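Local coordinates for protein mRNA transport regulator MTR2 (Candida albicans, PDB 1Q42) that affects mRNA transport from the nucleus to the cytoplasm and interacts with the export factor MEX67, at residues F164-N169 / Y188-V193. Sequence-based numbering, arbitrary orientation.
Sequences FGVDVN and YRFTYV
Asp167 and Arg189 pair through two backbone hydrogen bonds, Asp167 N to Arg189 O at 3.0 Å and Arg189 N to Asp167 O at 3.1 Å, tying strand 164-173 to the antiparallel strand 183-192. Between Val166 and Gly165 the register shifts by one residue. Gly165 O takes a bond from Thr191 N (2.8 Å), which stands above the carbonyl plane, and a weak one from Tyr192 N, while Gly165 N reaches Tyr192 O at 3.0 Å.

On the face carrying Val166, Val168, Tyr188 and Phe190, the packing is apolar. Val166 CG1 forms a CH-pi contact over the Tyr188 ring, 3.8 Å from its centroid, and Val166 CG2 meets the edge of the Phe190 ring in plane. Phe164 CD1 sits over the centre of that ring, the two phenyl planes inclined at 49°, and Val193 CG1 touches Phe164 CE1. With CG anti to the backbone N (chi1 -175°), the Tyr188 ring lies across the two valines, CD1 against Val168 CG2, and its OH is hydrogen-bonded to His103 NE2.

On the other face, Thr191 CG2 packs against Asp167 CB at 3.7 Å. A water bridges Asp167 OD1 and Thr191 OG1; the same carboxylate oxygen also bonds to Ser124, whereas Arg189 makes its salt bridge with Asp187.

Thr191 and Tyr192 together facing Gly165 make a classic beta bulge, where the chain turns a corner at Thr191 in the last hairpin of the curved NTF2-fold sheet.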
ATOM      1  N   PHE A 164     -14.666   1.281  -3.619  1.00 17.58           N
ATOM      2  CA  PHE A 164     -13.955   0.833  -4.793  1.00 17.30           C
ATOM      3  C   PHE A 164     -13.633  -0.639  -4.556  1.00 17.01           C
ATOM      4  O   PHE A 164     -13.442  -1.049  -3.429  1.00 16.50           O
ATOM      5  CB  PHE A 164     -12.585   1.505  -4.931  1.00 16.80           C
ATOM      6  CG  PHE A 164     -12.617   2.955  -5.323  1.00 18.86           C
ATOM      7  CD1 PHE A 164     -11.955   3.365  -6.457  1.00 18.28           C
ATOM      8  CD2 PHE A 164     -13.226   3.908  -4.530  1.00 18.99           C
ATOM      9  CE1 PHE A 164     -11.923   4.711  -6.818  1.00 20.17           C
ATOM     10  CE2 PHE A 164     -13.211   5.247  -4.887  1.00 21.57           C
ATOM     11  CZ  PHE A 164     -12.548   5.645  -6.034  1.00 20.66           C
ATOM     12  N   GLY A 165     -13.502  -1.398  -5.635  1.00 15.80           N
ATOM     13  CA  GLY A 165     -12.926  -2.721  -5.574  1.00 16.03           C
ATOM     14  C   GLY A 165     -11.460  -2.654  -5.932  1.00 16.27           C
ATOM     15  O   GLY A 165     -11.074  -1.902  -6.812  1.00 15.13           O
ATOM     16  N   VAL A 166     -10.651  -3.460  -5.246  1.00 17.60           N
ATOM     17  CA  VAL A 166      -9.219  -3.554  -5.496  1.00 18.37           C
ATOM     18  C   VAL A 166      -8.759  -5.023  -5.556  1.00 17.76           C
ATOM     19  O   VAL A 166      -9.202  -5.850  -4.769  1.00 19.23           O
ATOM     20  CB  VAL A 166      -8.394  -2.860  -4.384  1.00 19.27           C
ATOM     21  CG1 VAL A 166      -6.894  -2.894  -4.753  1.00 22.77           C
ATOM     22  CG2 VAL A 166      -8.824  -1.444  -4.212  1.00 21.81           C
ATOM     23  N   ASP A 167      -7.880  -5.329  -6.507  1.00 17.11           N
ATOM     24  CA  ASP A 167      -7.186  -6.622  -6.556  1.00 17.27           C
ATOM     25  C   ASP A 167      -5.704  -6.331  -6.487  1.00 17.11           C
ATOM     26  O   ASP A 167      -5.219  -5.405  -7.145  1.00 16.30           O
ATOM     27  CB  ASP A 167      -7.489  -7.349  -7.876  1.00 18.01           C
ATOM     28  CG  ASP A 167      -8.610  -8.366  -7.760  1.00 22.99           C
ATOM     29  OD1 ASP A 167      -9.323  -8.402  -6.731  1.00 24.53           O
ATOM     30  OD2 ASP A 167      -8.894  -9.145  -8.715  1.00 27.98           O
ATOM     31  N   VAL A 168      -4.981  -7.114  -5.696  1.00 16.26           N
ATOM     32  CA  VAL A 168      -3.562  -6.895  -5.541  1.00 16.94           C
ATOM     33  C   VAL A 168      -2.855  -8.240  -5.689  1.00 17.39           C
ATOM     34  O   VAL A 168      -3.301  -9.240  -5.131  1.00 17.76           O
ATOM     35  CB  VAL A 168      -3.231  -6.302  -4.153  1.00 17.00           C
ATOM     36  CG1 VAL A 168      -1.738  -6.124  -3.998  1.00 16.96           C
ATOM     37  CG2 VAL A 168      -3.931  -4.994  -3.939  1.00 18.22           C
ATOM     38  N   ASN A 169      -1.769  -8.246  -6.458  1.00 17.21           N
ATOM     39  CA  ASN A 169      -0.888  -9.387  -6.574  1.00 17.83           C
ATOM     40  C   ASN A 169       0.495  -8.991  -6.049  1.00 17.32           C
ATOM     41  O   ASN A 169       1.060  -8.018  -6.485  1.00 16.57           O
ATOM     42  CB  ASN A 169      -0.772  -9.840  -8.036  1.00 18.51           C
ATOM     43  CG  ASN A 169      -2.053 -10.439  -8.564  1.00 21.82           C
ATOM     44  OD1 ASN A 169      -2.573 -11.401  -8.011  1.00 23.91           O
ATOM     45  ND2 ASN A 169      -2.566  -9.870  -9.639  1.00 25.43           N
ATOM     46  N   TYR A 188      -1.200  -3.404  -8.137  1.00 16.33           N
ATOM     47  CA  TYR A 188      -2.375  -2.848  -7.462  1.00 16.23           C
ATOM     48  C   TYR A 188      -3.318  -2.312  -8.534  1.00 16.40           C
ATOM     49  O   TYR A 188      -2.905  -1.515  -9.375  1.00 15.68           O
ATOM     50  CB  TYR A 188      -1.917  -1.723  -6.527  1.00 16.92           C
ATOM     51  CG  TYR A 188      -2.988  -1.112  -5.650  1.00 15.55           C
ATOM     52  CD1 TYR A 188      -3.103  -1.452  -4.306  1.00 15.41           C
ATOM     53  CD2 TYR A 188      -3.848  -0.138  -6.146  1.00 16.36           C
ATOM     54  CE1 TYR A 188      -4.076  -0.876  -3.505  1.00 17.01           C
ATOM     55  CE2 TYR A 188      -4.827   0.428  -5.353  1.00 17.36           C
ATOM     56  CZ  TYR A 188      -4.928   0.064  -4.028  1.00 17.08           C
ATOM     57  OH  TYR A 188      -5.916   0.627  -3.228  1.00 17.37           O
ATOM     58  N   ARG A 189      -4.571  -2.751  -8.516  1.00 16.86           N
ATOM     59  CA  ARG A 189      -5.508  -2.445  -9.598  1.00 18.81           C
ATOM     60  C   ARG A 189      -6.913  -2.187  -9.047  1.00 17.92           C
ATOM     61  O   ARG A 189      -7.410  -3.001  -8.320  1.00 17.03           O
ATOM     62  CB  ARG A 189      -5.551  -3.639 -10.555  1.00 20.33           C
ATOM     63  CG  ARG A 189      -6.216  -3.417 -11.869  1.00 26.30           C
ATOM     64  CD  ARG A 189      -6.019  -4.568 -12.828  1.00 30.82           C
ATOM     65  NE  ARG A 189      -4.803  -4.377 -13.618  1.00 36.44           N
ATOM     66  CZ  ARG A 189      -3.784  -5.238 -13.730  1.00 39.34           C
ATOM     67  NH1 ARG A 189      -3.773  -6.436 -13.131  1.00 41.02           N
ATOM     68  NH2 ARG A 189      -2.750  -4.885 -14.476  1.00 39.38           N
ATOM     69  N   PHE A 190      -7.549  -1.078  -9.395  1.00 17.27           N
ATOM     70  CA  PHE A 190      -8.976  -0.930  -9.121  1.00 18.47           C
ATOM     71  C   PHE A 190      -9.742  -1.854 -10.071  1.00 18.85           C
ATOM     72  O   PHE A 190      -9.538  -1.825 -11.297  1.00 19.62           O
ATOM     73  CB  PHE A 190      -9.462   0.526  -9.317  1.00 18.86           C
ATOM     74  CG  PHE A 190      -8.928   1.510  -8.304  1.00 20.86           C
ATOM     75  CD1 PHE A 190      -8.793   1.180  -6.968  1.00 20.01           C
ATOM     76  CD2 PHE A 190      -8.623   2.810  -8.695  1.00 24.57           C
ATOM     77  CE1 PHE A 190      -8.295   2.089  -6.054  1.00 22.30           C
ATOM     78  CE2 PHE A 190      -8.146   3.737  -7.774  1.00 24.95           C
ATOM     79  CZ  PHE A 190      -7.983   3.372  -6.454  1.00 24.20           C
ATOM     80  N   THR A 191     -10.605  -2.688  -9.501  1.00 18.82           N
ATOM     81  CA  THR A 191     -11.501  -3.546 -10.282  1.00 19.26           C
ATOM     82  C   THR A 191     -12.923  -3.008 -10.351  1.00 19.25           C
ATOM     83  O   THR A 191     -13.729  -3.484 -11.169  1.00 18.15           O
ATOM     84  CB  THR A 191     -11.535  -4.933  -9.668  1.00 19.44           C
ATOM     85  OG1 THR A 191     -11.908  -4.828  -8.278  1.00 18.59           O
ATOM     86  CG2 THR A 191     -10.162  -5.555  -9.671  1.00 21.23           C
ATOM     87  N   TYR A 192     -13.234  -2.038  -9.492  1.00 18.17           N
ATOM     88  CA  TYR A 192     -14.462  -1.244  -9.600  1.00 18.88           C
ATOM     89  C   TYR A 192     -14.205   0.174  -9.116  1.00 19.73           C
ATOM     90  O   TYR A 192     -13.674   0.377  -8.022  1.00 18.01           O
ATOM     91  CB  TYR A 192     -15.608  -1.860  -8.788  1.00 19.11           C
ATOM     92  CG  TYR A 192     -16.814  -0.966  -8.774  1.00 19.17           C
ATOM     93  CD1 TYR A 192     -17.677  -0.929  -9.867  1.00 20.58           C
ATOM     94  CD2 TYR A 192     -17.067  -0.111  -7.712  1.00 19.06           C
ATOM     95  CE1 TYR A 192     -18.775  -0.072  -9.887  1.00 20.74           C
ATOM     96  CE2 TYR A 192     -18.151   0.751  -7.725  1.00 23.01           C
ATOM     97  CZ  TYR A 192     -19.015   0.753  -8.812  1.00 21.67           C
ATOM     98  OH  TYR A 192     -20.108   1.590  -8.848  1.00 22.08           O
ATOM     99  N   VAL A 193     -14.633   1.146  -9.921  1.00 20.42           N
ATOM    100  CA  VAL A 193     -14.497   2.550  -9.579  1.00 21.87           C
ATOM    101  C   VAL A 193     -15.883   3.195  -9.605  1.00 24.39           C
ATOM    102  O   VAL A 193     -16.561   3.160 -10.637  1.00 24.90           O
ATOM    103  CB  VAL A 193     -13.585   3.278 -10.598  1.00 21.51           C
ATOM    104  CG1 VAL A 193     -13.548   4.784 -10.317  1.00 20.55           C
ATOM    105  CG2 VAL A 193     -12.195   2.689 -10.566  1.00 21.88           C
TER
HETATM  106  O   HOH W   1     -11.635  -6.972  -6.549  1.00 21.22           O